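Local coordinates for protein glutathione S-transferase (Bombyx mori, PDB 5ZFG) that metabolises the insecticide diazinon and, as a member of the glutathione S-transferase superfamily, probably joins glutathione to electrophilic compounds, at residues T148-A153 against I158-L163; N96-F101 against E140-R145; I134-L139 against T181-W186; V17-V22 against L163-M168. All coordinates share one frame; numbering follows the deposited sequence.

All four contacts are buried, yet they sit at different depths. Interaction 4 lies about 4 Å (centre to centre) from the middle of the chain, between the N-terminal and C-terminal domains, where its two segments meet through one amide-amide hydrogen bond. Interactions 1, 2 and 3 are all within the helical C-terminal domain. Helix 126-146 serves both interaction 2, an aromatic and cation-pi contact that also meets the second subunit, and interaction 3, whose side chains meet through apolar groups. Helix 160-172 serves interactions 1 and 4, and Leu163 belongs to both. Interaction 1 depends on a buried carboxylate, that of Asp160, which also holds Trp186 of interaction 3; Glu140 similarly ties interaction 2 to residues 181-186.

Interaction 1. Residues T148-A153 against I158-L163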
loop_
_atom_site.group_PDB
_atom_site.type_symbol
_atom_site.label_atom_id
_atom_site.label_comp_id
_atom_site.label_asym_id
_atom_site.label_seq_id
_atom_site.Cartn_x
_atom_site.Cartn_y
_atom_site.Cartn_z
ATOM N N THR B 148 -1.805 14.049 17.670
ATOM C CA THR B 148 -0.414 14.292 17.324
ATOM C C THR B 148 -0.317 15.452 16.344
ATOM O O THR B 148 -1.267 15.764 15.614
ATOM C CB THR B 148 0.237 13.050 16.703
ATOM O OG1 THR B 148 -0.586 12.577 15.633
ATOM C CG2 THR B 148 0.424 11.936 17.741
ATOM N N SER B 149 0.854 16.094 16.334
ATOM C CA SER B 149 1.071 17.221 15.435
ATOM C C SER B 149 1.303 16.781 13.997
ATOM O O SER B 149 1.051 17.566 13.078
ATOM C CB SER B 149 2.258 18.059 15.911
ATOM O OG SER B 149 3.352 17.234 16.262
ATOM N N TYR B 150 1.778 15.554 13.789
ATOM C CA TYR B 150 2.028 14.994 12.466
ATOM C C TYR B 150 1.152 13.756 12.255
ATOM O O TYR B 150 0.413 13.325 13.152
ATOM C CB TYR B 150 3.511 14.661 12.296
ATOM C CG TYR B 150 4.416 15.874 12.286
ATOM C CD1 TYR B 150 4.622 16.604 11.125
ATOM C CD2 TYR B 150 5.066 16.284 13.446
ATOM C CE1 TYR B 150 5.469 17.722 11.115
ATOM C CE2 TYR B 150 5.912 17.391 13.449
ATOM C CZ TYR B 150 6.106 18.104 12.284
ATOM O OH TYR B 150 6.942 19.201 12.293
ATOM N N ALA B 151 1.250 13.172 11.052
ATOM C CA ALA B 151 0.281 12.150 10.640
ATOM C C ALA B 151 0.388 10.864 11.450
ATOM O O ALA B 151 -0.624 10.182 11.655
ATOM C CB ALA B 151 0.442 11.840 9.154
ATOM N N ALA B 152 1.580 10.494 11.895
ATOM C CA ALA B 152 1.754 9.230 12.601
ATOM C C ALA B 152 2.396 9.380 13.972
ATOM O O ALA B 152 2.541 8.381 14.686
ATOM C CB ALA B 152 2.590 8.252 11.756
ATOM N N ALA B 153 2.802 10.581 14.349
ATOM C CA ALA B 153 3.545 10.775 15.586
ATOM C C ALA B 153 3.595 12.271 15.855
ATOM O O ALA B 153 3.067 13.076 15.083
ATOM C CB ALA B 153 4.946 10.169 15.503
ATOM N N ILE B 158 7.902 9.331 7.413
ATOM C CA ILE B 158 7.644 9.149 5.983
ATOM C C ILE B 158 6.148 9.098 5.683
ATOM O O ILE B 158 5.754 9.289 4.535
ATOM C CB ILE B 158 8.338 7.890 5.395
ATOM C CG1 ILE B 158 7.930 6.592 6.113
ATOM C CG2 ILE B 158 9.878 8.063 5.324
ATOM C CD1 ILE B 158 8.498 5.327 5.427
ATOM N N ALA B 159 5.302 8.827 6.683
ATOM C CA ALA B 159 3.861 8.844 6.442
ATOM C C ALA B 159 3.372 10.239 6.070
ATOM O O ALA B 159 2.352 10.378 5.382
ATOM C CB ALA B 159 3.118 8.335 7.680
ATOM N N ASP B 160 4.094 11.282 6.488
ATOM C CA ASP B 160 3.628 12.639 6.227
ATOM C C ASP B 160 3.725 13.015 4.750
ATOM O O ASP B 160 2.822 13.671 4.227
ATOM C CB ASP B 160 4.420 13.629 7.070
ATOM C CG ASP B 160 4.019 13.573 8.509
ATOM O OD1 ASP B 160 2.888 14.027 8.800
ATOM O OD2 ASP B 160 4.797 13.026 9.326
ATOM N N PHE B 161 4.807 12.627 4.072
ATOM C CA PHE B 161 5.047 13.130 2.719
ATOM C C PHE B 161 3.939 12.765 1.745
ATOM O O PHE B 161 3.451 13.668 1.046
ATOM C CB PHE B 161 6.412 12.672 2.182
ATOM C CG PHE B 161 7.567 13.055 3.052
ATOM C CD1 PHE B 161 7.736 14.371 3.476
ATOM C CD2 PHE B 161 8.480 12.090 3.464
ATOM C CE1 PHE B 161 8.801 14.712 4.313
ATOM C CE2 PHE B 161 9.556 12.421 4.284
ATOM C CZ PHE B 161 9.711 13.740 4.711
ATOM N N PRO B 162 3.485 11.504 1.639
ATOM C CA PRO B 162 2.403 11.234 0.683
ATOM C C PRO B 162 1.137 11.994 1.023
ATOM O O PRO B 162 0.470 12.500 0.108
ATOM C CB PRO B 162 2.230 9.700 0.771
ATOM C CG PRO B 162 3.587 9.209 1.264
ATOM C CD PRO B 162 3.988 10.263 2.248
ATOM N N LEU B 163 0.804 12.126 2.315
ATOM C CA LEU B 163 -0.413 12.859 2.659
ATOM C C LEU B 163 -0.251 14.351 2.385
ATOM O O LEU B 163 -1.195 15.007 1.930
ATOM C CB LEU B 163 -0.783 12.610 4.122
ATOM C CG LEU B 163 -1.099 11.134 4.467
ATOM C CD1 LEU B 163 -1.067 10.891 5.976
ATOM C CD2 LEU B 163 -2.458 10.765 3.877
HETATM O O HOH W 1 4.292 11.522 11.365
#
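Asp160 sends its carboxylate from helix 160-172 into the loop at Tyr150 and Ala151. Its CG lies anti to the carbonyl carbon (chi1 -74°), which turns the group toward the loop backbone; CG itself comes within 4.0 Å of Tyr150 CB. OD1 accepts a nearly straight bond from Ala151 N (2.9 Å, 160°), met on its syn side, and also receives Trp186 NE1. OD2 takes a short bond from a water, 2.6 Å away, which in turn accepts from Ala152 N, and it is bonded to Thr157 N as well. Four N-H groups, one through water, thus converge on a buried carboxylate and would probably stabilise its negative charge. The Tyr150 ring crosses the side chain of Asp160 at about a right angle and has OD1 near its plane. Beside the carboxylate, Ala151 CB rests on Leu163 CD1 at 3.6 Å, and Ala152 CB on Ala159 CB at 4.1 Å. The Asp160 carboxylate, through Ala151 N and the water on Ala152 N, holds the loop that follows helix 126-146 against helix 160-172, with Val95 of helix 89-114 touching Ala152 and Trp186 of helix 181-193 closing another flank.

Interaction 2. Residues N96-F101 against E140-R145; sequences NHRLCF and ETYLTR
Tyr142 projects from helix 126-146 between His97, Arg98 and Phe101 of helix 89-114, and nearly everything in this contact happens at its ring. The first kind of interaction is cation-pi stacking. The guanidinium of Arg98 lies on one face of the tyrosine, with centres 4.2 Å apart and planes at 28°, displaced so that NH2 is 3.7 Å from Tyr142 CD1 and near CB. A bend at chi2 (-62°) brings the end of the arginine close although its CB does not point at the other helix. Arg98 NE makes a weak bond to Ala151 O, which helps to set the rotation of the group.

The second kind is aromatic. His97 approaches the same face of Tyr142 with its edge, in an offset edge-to-face pair whose centroids are 4.9 Å apart; His97 CE1 reaches to 3.4 Å from Tyr142 CZ. Tyr142 in turn directs its CD2-CE2 edge at the face of Phe101, with planes 70° apart and centroids separated by 5.7 Å.

The polar ends involve the other half of the dimer. Gln51 OE1 of the second subunit is hydrogen-bonded both to His97 NE2 and to Tyr142 OH, while Pro50 of that subunit packs on Tyr142.

His97, Phe101 and Tyr142 therefore form an aromatic cluster between two long helices of the all-helical C-terminal domain of a glutathione transferase, set where that domain meets its partner subunit.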
loop_
_atom_site.group_PDB
_atom_site.type_symbol
_atom_site.label_atom_id
_atom_site.label_comp_id
_atom_site.label_asym_id
_atom_site.label_seq_id
_atom_site.Cartn_x
_atom_site.Cartn_y
_atom_site.Cartn_z
ATOM N N ASN B 96 3.037 2.723 8.721
ATOM C CA ASN B 96 2.641 1.834 7.631
ATOM C C ASN B 96 1.176 2.009 7.289
ATOM O O ASN B 96 0.809 2.020 6.108
ATOM C CB ASN B 96 2.919 0.376 7.992
ATOM C CG ASN B 96 4.401 0.035 7.980
ATOM O OD1 ASN B 96 5.235 0.763 7.418
ATOM N ND2 ASN B 96 4.741 -1.081 8.616
ATOM N N HIS B 97 0.327 2.164 8.307
ATOM C CA HIS B 97 -1.090 2.363 8.040
ATOM C C HIS B 97 -1.325 3.633 7.235
ATOM O O HIS B 97 -2.067 3.637 6.243
ATOM C CB HIS B 97 -1.893 2.461 9.331
ATOM C CG HIS B 97 -3.299 2.870 9.052
ATOM N ND1 HIS B 97 -3.677 4.189 8.934
ATOM C CD2 HIS B 97 -4.383 2.134 8.709
ATOM C CE1 HIS B 97 -4.949 4.249 8.578
ATOM N NE2 HIS B 97 -5.402 3.015 8.440
ATOM N N ARG B 98 -0.715 4.738 7.671
ATOM C CA ARG B 98 -0.939 6.005 6.991
ATOM C C ARG B 98 -0.438 5.956 5.547
ATOM O O ARG B 98 -1.045 6.566 4.661
ATOM C CB ARG B 98 -0.279 7.151 7.775
ATOM C CG ARG B 98 -0.825 7.385 9.200
ATOM C CD ARG B 98 -2.302 7.778 9.241
ATOM N NE ARG B 98 -2.668 8.164 10.606
ATOM C CZ ARG B 98 -3.083 7.316 11.541
ATOM N NH1 ARG B 98 -3.228 6.024 11.267
ATOM N NH2 ARG B 98 -3.357 7.763 12.759
ATOM N N LEU B 99 0.630 5.197 5.283
ATOM C CA LEU B 99 1.088 5.001 3.911
ATOM C C LEU B 99 0.039 4.251 3.091
ATOM O O LEU B 99 -0.294 4.651 1.972
ATOM C CB LEU B 99 2.415 4.232 3.906
ATOM C CG LEU B 99 3.658 4.999 4.392
ATOM C CD1 LEU B 99 4.881 4.071 4.487
ATOM C CD2 LEU B 99 3.975 6.212 3.464
ATOM N N CYS B 100 -0.494 3.160 3.648
ATOM C CA CYS B 100 -1.530 2.397 2.957
ATOM C C CYS B 100 -2.783 3.237 2.734
ATOM O O CYS B 100 -3.398 3.177 1.663
ATOM C CB CYS B 100 -1.886 1.142 3.765
ATOM S SG CYS B 100 -0.595 -0.122 3.785
ATOM N N PHE B 101 -3.170 4.016 3.753
ATOM C CA PHE B 101 -4.364 4.859 3.686
ATOM C C PHE B 101 -4.231 5.901 2.583
ATOM O O PHE B 101 -5.184 6.159 1.845
ATOM C CB PHE B 101 -4.585 5.525 5.055
ATOM C CG PHE B 101 -5.568 6.699 5.038
ATOM C CD1 PHE B 101 -6.895 6.500 4.737
ATOM C CD2 PHE B 101 -5.143 7.985 5.369
ATOM C CE1 PHE B 101 -7.807 7.564 4.724
ATOM C CE2 PHE B 101 -6.042 9.065 5.358
ATOM C CZ PHE B 101 -7.376 8.844 5.037
ATOM N N GLU B 140 -8.816 13.827 9.265
ATOM C CA GLU B 140 -9.102 14.666 10.424
ATOM C C GLU B 140 -9.425 13.808 11.637
ATOM O O GLU B 140 -8.967 14.094 12.753
ATOM C CB GLU B 140 -10.258 15.619 10.102
ATOM C CG GLU B 140 -10.642 16.577 11.244
ATOM C CD GLU B 140 -9.759 17.809 11.307
ATOM O OE1 GLU B 140 -8.948 18.010 10.378
ATOM O OE2 GLU B 140 -9.874 18.584 12.282
ATOM N N THR B 141 -10.192 12.737 11.431
ATOM C CA THR B 141 -10.517 11.837 12.532
ATOM C C THR B 141 -9.260 11.192 13.089
ATOM O O THR B 141 -9.082 11.109 14.313
ATOM C CB THR B 141 -11.516 10.775 12.072
ATOM O OG1 THR B 141 -12.759 11.394 11.739
ATOM C CG2 THR B 141 -11.754 9.756 13.165
ATOM N N TYR B 142 -8.363 10.739 12.203
ATOM C CA TYR B 142 -7.135 10.102 12.666
ATOM C C TYR B 142 -6.284 11.078 13.474
ATOM O O TYR B 142 -5.769 10.725 14.543
ATOM C CB TYR B 142 -6.351 9.535 11.477
ATOM C CG TYR B 142 -6.786 8.134 11.042
ATOM C CD1 TYR B 142 -6.865 7.082 11.963
ATOM C CD2 TYR B 142 -7.125 7.869 9.716
ATOM C CE1 TYR B 142 -7.270 5.794 11.559
ATOM C CE2 TYR B 142 -7.542 6.601 9.310
ATOM C CZ TYR B 142 -7.591 5.563 10.231
ATOM O OH TYR B 142 -8.000 4.294 9.832
ATOM N N LEU B 143 -6.154 12.325 12.997
ATOM C CA LEU B 143 -5.376 13.324 13.733
ATOM C C LEU B 143 -6.011 13.642 15.082
ATOM O O LEU B 143 -5.303 13.878 16.069
ATOM C CB LEU B 143 -5.230 14.607 12.910
ATOM C CG LEU B 143 -4.351 14.522 11.656
ATOM C CD1 LEU B 143 -4.527 15.794 10.826
ATOM C CD2 LEU B 143 -2.883 14.274 12.019
ATOM N N THR B 144 -7.346 13.646 15.145
ATOM C CA THR B 144 -8.033 13.882 16.416
ATOM C C THR B 144 -7.747 12.764 17.410
ATOM O O THR B 144 -7.492 13.019 18.593
ATOM C CB THR B 144 -9.543 14.011 16.189
ATOM O OG1 THR B 144 -9.812 15.059 15.253
ATOM C CG2 THR B 144 -10.259 14.312 17.509
ATOM N N ARG B 145 -7.772 11.517 16.948
ATOM C CA ARG B 145 -7.630 10.396 17.868
ATOM C C ARG B 145 -6.199 10.251 18.368
ATOM O O ARG B 145 -5.978 10.000 19.560
ATOM C CB ARG B 145 -8.110 9.112 17.198
ATOM C CG ARG B 145 -9.598 9.161 16.878
ATOM C CD ARG B 145 -10.118 7.812 16.430
ATOM N NE ARG B 145 -11.506 7.881 15.976
ATOM C CZ ARG B 145 -12.137 6.862 15.402
ATOM N NH1 ARG B 145 -11.497 5.714 15.225
ATOM N NH2 ARG B 145 -13.399 6.990 15.011
#

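Interaction 3. Residues I134-L139 against T181-W186; sequences ISLDVL and TKIHKW
Leu139 meets the indole of Trp186 obliquely, its CD2 lying 4.2 Å from CZ3 on the six-membered ring. Leu163, Ile164 and Thr167 of helix 160-172 also touch this ring, so the tryptophan is shared by three helices. Its indole nitrogen is tied to Asp160.

The rest of the contact is aliphatic and centres on Ile183. Its CG1 is anti to the carbonyl carbon (chi1 -67°) and the chain runs on extended, pushing CD1 between Leu136 and Leu139 of helix 126-146. That methyl lies 3.7 Å from Leu136 CD2 and 3.9 Å from Leu139 CB. It also comes within 3.3 Å of the backbone oxygen Leu136 O, so it reaches the surface of the helix itself. The Leu136 and Ile183 side chains cross at about a right angle, and the two short helix segments do much the same, at 81° with axes 9.7 Å apart. Phe177 touches both Leu136 and Ile183.

Polar order comes from just beyond the apolar patch: Glu140 OE2 and OE1 accept from Lys182 N and Ile183 N in the first turn of helix 181-193, where a carboxylate would probably be favoured by the helix dipole. The chemistry across residues 134-139 and 181-186 is thus apolar between side chains, with one methyl against a backbone carbonyl: shape fixes how the crossing helices fit, whereas directional bonds from Asp160 and Glu140 fix the orientation of Trp186 and the helix start.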
loop_
_atom_site.group_PDB
_atom_site.type_symbol
_atom_site.label_atom_id
_atom_site.label_comp_id
_atom_site.label_asym_id
_atom_site.label_seq_id
_atom_site.Cartn_x
_atom_site.Cartn_y
_atom_site.Cartn_z
ATOM N N ILE B 134 -15.050 13.010 2.453
ATOM C CA ILE B 134 -14.947 11.831 3.311
ATOM C C ILE B 134 -13.484 11.519 3.633
ATOM O O ILE B 134 -13.145 11.186 4.779
ATOM C CB ILE B 134 -15.672 10.637 2.661
ATOM C CG1 ILE B 134 -17.187 10.859 2.725
ATOM C CG2 ILE B 134 -15.315 9.343 3.371
ATOM C CD1 ILE B 134 -17.959 10.173 1.631
ATOM N N SER B 135 -12.588 11.663 2.647
ATOM C CA SER B 135 -11.166 11.409 2.883
ATOM C C SER B 135 -10.583 12.410 3.869
ATOM O O SER B 135 -9.822 12.039 4.772
ATOM C CB SER B 135 -10.389 11.462 1.570
ATOM O OG SER B 135 -10.806 10.444 0.687
ATOM N N LEU B 136 -10.901 13.699 3.680
ATOM C CA LEU B 136 -10.483 14.705 4.643
ATOM C C LEU B 136 -11.045 14.396 6.021
ATOM O O LEU B 136 -10.332 14.495 7.027
ATOM C CB LEU B 136 -10.931 16.092 4.167
ATOM C CG LEU B 136 -10.224 16.558 2.896
ATOM C CD1 LEU B 136 -10.955 17.709 2.237
ATOM C CD2 LEU B 136 -8.779 16.941 3.214
ATOM N N ASP B 137 -12.323 13.988 6.082
ATOM C CA ASP B 137 -12.934 13.695 7.373
ATOM C C ASP B 137 -12.220 12.543 8.074
ATOM O O ASP B 137 -11.995 12.590 9.293
ATOM C CB ASP B 137 -14.419 13.387 7.188
ATOM C CG ASP B 137 -15.187 13.439 8.491
ATOM O OD1 ASP B 137 -15.287 14.535 9.083
ATOM O OD2 ASP B 137 -15.671 12.378 8.927
ATOM N N VAL B 138 -11.825 11.519 7.315
ATOM C CA VAL B 138 -11.134 10.373 7.900
ATOM C C VAL B 138 -9.752 10.780 8.407
ATOM O O VAL B 138 -9.361 10.429 9.526
ATOM C CB VAL B 138 -11.060 9.207 6.893
ATOM C CG1 VAL B 138 -10.111 8.110 7.407
ATOM C CG2 VAL B 138 -12.446 8.631 6.618
ATOM N N LEU B 139 -8.994 11.551 7.617
ATOM C CA LEU B 139 -7.685 11.997 8.106
ATOM C C LEU B 139 -7.829 12.925 9.306
ATOM O O LEU B 139 -7.058 12.832 10.271
ATOM C CB LEU B 139 -6.889 12.688 6.990
ATOM C CG LEU B 139 -5.479 13.155 7.392
ATOM C CD1 LEU B 139 -4.620 12.022 7.963
ATOM C CD2 LEU B 139 -4.747 13.856 6.231
ATOM N N THR B 181 -9.841 21.421 10.755
ATOM C CA THR B 181 -8.962 22.241 11.587
ATOM C C THR B 181 -7.571 21.637 11.722
ATOM O O THR B 181 -6.557 22.320 11.531
ATOM C CB THR B 181 -9.593 22.398 12.972
ATOM O OG1 THR B 181 -10.867 23.034 12.840
ATOM C CG2 THR B 181 -8.705 23.220 13.861
ATOM N N LYS B 182 -7.504 20.358 12.081
ATOM C CA LYS B 182 -6.214 19.745 12.354
ATOM C C LYS B 182 -5.427 19.508 11.070
ATOM O O LYS B 182 -4.205 19.694 11.051
ATOM C CB LYS B 182 -6.417 18.451 13.141
ATOM C CG LYS B 182 -7.225 18.670 14.427
ATOM C CD LYS B 182 -7.349 17.396 15.245
ATOM C CE LYS B 182 -7.902 17.680 16.636
ATOM N NZ LYS B 182 -7.052 18.641 17.401
ATOM N N ILE B 183 -6.099 19.110 9.986
ATOM C CA ILE B 183 -5.405 19.000 8.703
ATOM C C ILE B 183 -4.801 20.344 8.317
ATOM O O ILE B 183 -3.610 20.445 8.005
ATOM C CB ILE B 183 -6.352 18.491 7.602
ATOM C CG1 ILE B 183 -6.785 17.044 7.858
ATOM C CG2 ILE B 183 -5.666 18.580 6.245
ATOM C CD1 ILE B 183 -7.760 16.522 6.798
ATOM N N HIS B 184 -5.622 21.400 8.333
ATOM C CA HIS B 184 -5.151 22.718 7.914
ATOM C C HIS B 184 -3.931 23.151 8.722
ATOM O O HIS B 184 -2.947 23.645 8.161
ATOM C CB HIS B 184 -6.290 23.737 8.042
ATOM C CG HIS B 184 -5.990 25.063 7.413
ATOM N ND1 HIS B 184 -5.392 26.096 8.104
ATOM C CD2 HIS B 184 -6.200 25.521 6.156
ATOM C CE1 HIS B 184 -5.248 27.133 7.298
ATOM N NE2 HIS B 184 -5.727 26.810 6.110
ATOM N N LYS B 185 -3.962 22.945 10.040
ATOM C CA LYS B 185 -2.818 23.293 10.878
ATOM C C LYS B 185 -1.602 22.435 10.545
ATOM O O LYS B 185 -0.493 22.953 10.384
ATOM C CB LYS B 185 -3.202 23.149 12.353
ATOM C CG LYS B 185 -2.102 23.479 13.340
ATOM C CD LYS B 185 -1.564 24.887 13.155
ATOM C CE LYS B 185 -0.718 25.303 14.359
ATOM N NZ LYS B 185 -0.767 24.288 15.457
ATOM N N TRP B 186 -1.793 21.115 10.444
ATOM C CA TRP B 186 -0.690 20.206 10.125
ATOM C C TRP B 186 -0.042 20.570 8.793
ATOM O O TRP B 186 1.191 20.652 8.684
ATOM C CB TRP B 186 -1.223 18.768 10.109
ATOM C CG TRP B 186 -0.468 17.775 9.259
ATOM C CD1 TRP B 186 0.665 17.104 9.596
ATOM C CD2 TRP B 186 -0.839 17.307 7.953
ATOM N NE1 TRP B 186 1.043 16.262 8.575
ATOM C CE2 TRP B 186 0.134 16.367 7.557
ATOM C CE3 TRP B 186 -1.893 17.595 7.083
ATOM C CZ2 TRP B 186 0.077 15.707 6.333
ATOM C CZ3 TRP B 186 -1.939 16.952 5.860
ATOM C CH2 TRP B 186 -0.954 16.017 5.496
#

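Interaction 4. Residues V17-V22 against L163-M168; sequences VRQALV and LINSTM. With EDO (1,2-ethanediol), chain G.
Gln19 and Asn165 span two helices that do not pack closely here, their CA atoms standing 10.2 Å apart as the nearest pair across the segments. The gap is bridged by two amides coming from opposite directions. Gln19 stretches out beyond CG (chi2 174°), and its OE1 accepts from Asn165 ND2 at 2.9 Å with an N-H...O angle of 151°. The donor does not arrive on a lone pair: it sits above the carbonyl plane of Gln19, 44° out of it, and the two amide planes are themselves turned against each other.

Both amides are held by further partners. Asn165 ND2 also bonds Ser16 OG, and OD1 bonds Ser201 OG; Gln19 NE2 gives a bond to Leu197 O. These bonds fix which way round each amide sits and satisfy polar atoms in a buried place. On another side of the first helix, Arg18 NE bonds O1 of a 1,2-ethanediol at 3.0 Å, at the guanidinium edge, while Val22 CG2 lies 3.7 Å from its C1; the diol probably came from the crystallisation liquor.

The contact links helix 12-23 of the thioredoxin-like N-terminal domain to helix 160-172 of the C-terminal domain. Helix 195-208 supplies Leu197 and Ser201 to the same polar network, Phe161 packs on Gln19 and Ala20, and helix 67-78 lies against helix 12-23 through Val17, Ala20 and Leu21.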
loop_
_atom_site.group_PDB
_atom_site.type_symbol
_atom_site.label_atom_id
_atom_site.label_comp_id
_atom_site.label_asym_id
_atom_site.label_seq_id
_atom_site.Cartn_x
_atom_site.Cartn_y
_atom_site.Cartn_z
ATOM N N VAL B 17 9.109 10.707 -2.475
ATOM C CA VAL B 17 10.388 10.015 -2.397
ATOM C C VAL B 17 11.527 11.032 -2.365
ATOM O O VAL B 17 12.483 10.887 -1.598
ATOM C CB VAL B 17 10.554 9.012 -3.553
ATOM C CG1 VAL B 17 11.971 8.417 -3.558
ATOM C CG2 VAL B 17 9.523 7.856 -3.451
ATOM N N ARG B 18 11.411 12.106 -3.142
ATOM C CA ARG B 18 12.477 13.111 -3.120
ATOM C C ARG B 18 12.585 13.777 -1.753
ATOM O O ARG B 18 13.694 13.982 -1.250
ATOM C CB ARG B 18 12.254 14.140 -4.230
ATOM C CG ARG B 18 12.514 13.550 -5.619
ATOM C CD ARG B 18 12.061 14.477 -6.751
ATOM N NE ARG B 18 12.607 15.805 -6.519
ATOM C CZ ARG B 18 11.997 16.943 -6.827
ATOM N NH1 ARG B 18 10.816 16.945 -7.426
ATOM N NH2 ARG B 18 12.578 18.092 -6.527
ATOM N N GLN B 19 11.450 14.128 -1.142
ATOM C CA GLN B 19 11.469 14.738 0.185
ATOM C C GLN B 19 12.133 13.818 1.207
ATOM O O GLN B 19 12.974 14.261 1.996
ATOM C CB GLN B 19 10.049 15.101 0.616
ATOM C CG GLN B 19 9.442 16.213 -0.225
ATOM C CD GLN B 19 8.012 16.436 0.137
ATOM O OE1 GLN B 19 7.234 15.477 0.251
ATOM N NE2 GLN B 19 7.637 17.696 0.330
ATOM N N ALA B 20 11.805 12.523 1.179
ATOM C CA ALA B 20 12.449 11.588 2.096
ATOM C C ALA B 20 13.963 11.520 1.868
ATOM O O ALA B 20 14.744 11.523 2.827
ATOM C CB ALA B 20 11.829 10.196 1.956
ATOM N N LEU B 21 14.392 11.414 0.603
ATOM C CA LEU B 21 15.823 11.356 0.313
ATOM C C LEU B 21 16.527 12.614 0.804
ATOM O O LEU B 21 17.622 12.536 1.373
ATOM C CB LEU B 21 16.059 11.167 -1.184
ATOM C CG LEU B 21 15.746 9.782 -1.769
ATOM C CD1 LEU B 21 15.512 9.907 -3.273
ATOM C CD2 LEU B 21 16.865 8.774 -1.454
ATOM N N VAL B 22 15.896 13.774 0.612
ATOM C CA VAL B 22 16.479 15.037 1.061
ATOM C C VAL B 22 16.499 15.110 2.582
ATOM O O VAL B 22 17.521 15.468 3.184
ATOM C CB VAL B 22 15.712 16.218 0.428
ATOM C CG1 VAL B 22 16.093 17.552 1.074
ATOM C CG2 VAL B 22 15.950 16.250 -1.074
ATOM N N LEU B 163 0.804 12.126 2.315
ATOM C CA LEU B 163 -0.413 12.859 2.659
ATOM C C LEU B 163 -0.251 14.351 2.385
ATOM O O LEU B 163 -1.195 15.007 1.930
ATOM C CB LEU B 163 -0.783 12.610 4.122
ATOM C CG LEU B 163 -1.099 11.134 4.467
ATOM C CD1 LEU B 163 -1.067 10.891 5.976
ATOM C CD2 LEU B 163 -2.458 10.765 3.877
ATOM N N ILE B 164 0.946 14.895 2.634
ATOM C CA ILE B 164 1.188 16.308 2.328
ATOM C C ILE B 164 0.970 16.563 0.843
ATOM O O ILE B 164 0.257 17.488 0.441
ATOM C CB ILE B 164 2.607 16.725 2.754
ATOM C CG1 ILE B 164 2.683 16.941 4.276
ATOM C CG2 ILE B 164 3.021 17.985 1.958
ATOM C CD1 ILE B 164 1.905 18.159 4.760
ATOM N N ASN B 165 1.567 15.723 0.003
ATOM C CA ASN B 165 1.489 15.939 -1.433
ATOM C C ASN B 165 0.105 15.634 -2.005
ATOM O O ASN B 165 -0.285 16.236 -3.012
ATOM C CB ASN B 165 2.587 15.126 -2.104
ATOM C CG ASN B 165 3.954 15.696 -1.798
ATOM O OD1 ASN B 165 4.182 16.894 -2.017
ATOM N ND2 ASN B 165 4.857 14.877 -1.277
ATOM N N SER B 166 -0.659 14.725 -1.392
ATOM C CA SER B 166 -2.065 14.603 -1.770
ATOM C C SER B 166 -2.818 15.896 -1.446
ATOM O O SER B 166 -3.568 16.425 -2.276
ATOM C CB SER B 166 -2.700 13.407 -1.056
ATOM O OG SER B 166 -2.098 12.180 -1.463
ATOM N N THR B 167 -2.619 16.420 -0.231
ATOM C CA THR B 167 -3.306 17.639 0.199
ATOM C C THR B 167 -2.872 18.843 -0.629
ATOM O O THR B 167 -3.676 19.751 -0.887
ATOM C CB THR B 167 -3.024 17.883 1.686
ATOM O OG1 THR B 167 -3.325 16.686 2.437
ATOM C CG2 THR B 167 -3.870 19.047 2.212
ATOM N N MET B 168 -1.612 18.853 -1.059
ATOM C CA MET B 168 -1.113 19.924 -1.913
ATOM C C MET B 168 -1.941 20.057 -3.184
ATOM O O MET B 168 -2.141 21.176 -3.677
ATOM C CB MET B 168 0.369 19.677 -2.231
ATOM C CG MET B 168 0.953 20.629 -3.301
ATOM S SD MET B 168 0.654 20.067 -4.992
ATOM C CE MET B 168 1.849 18.719 -5.039
HETATM C C1 EDO G . 15.201 17.311 -4.504
HETATM O O1 EDO G . 15.405 16.545 -5.702
HETATM C C2 EDO G . 15.263 18.819 -4.759
HETATM O O2 EDO G . 15.898 19.492 -3.645
#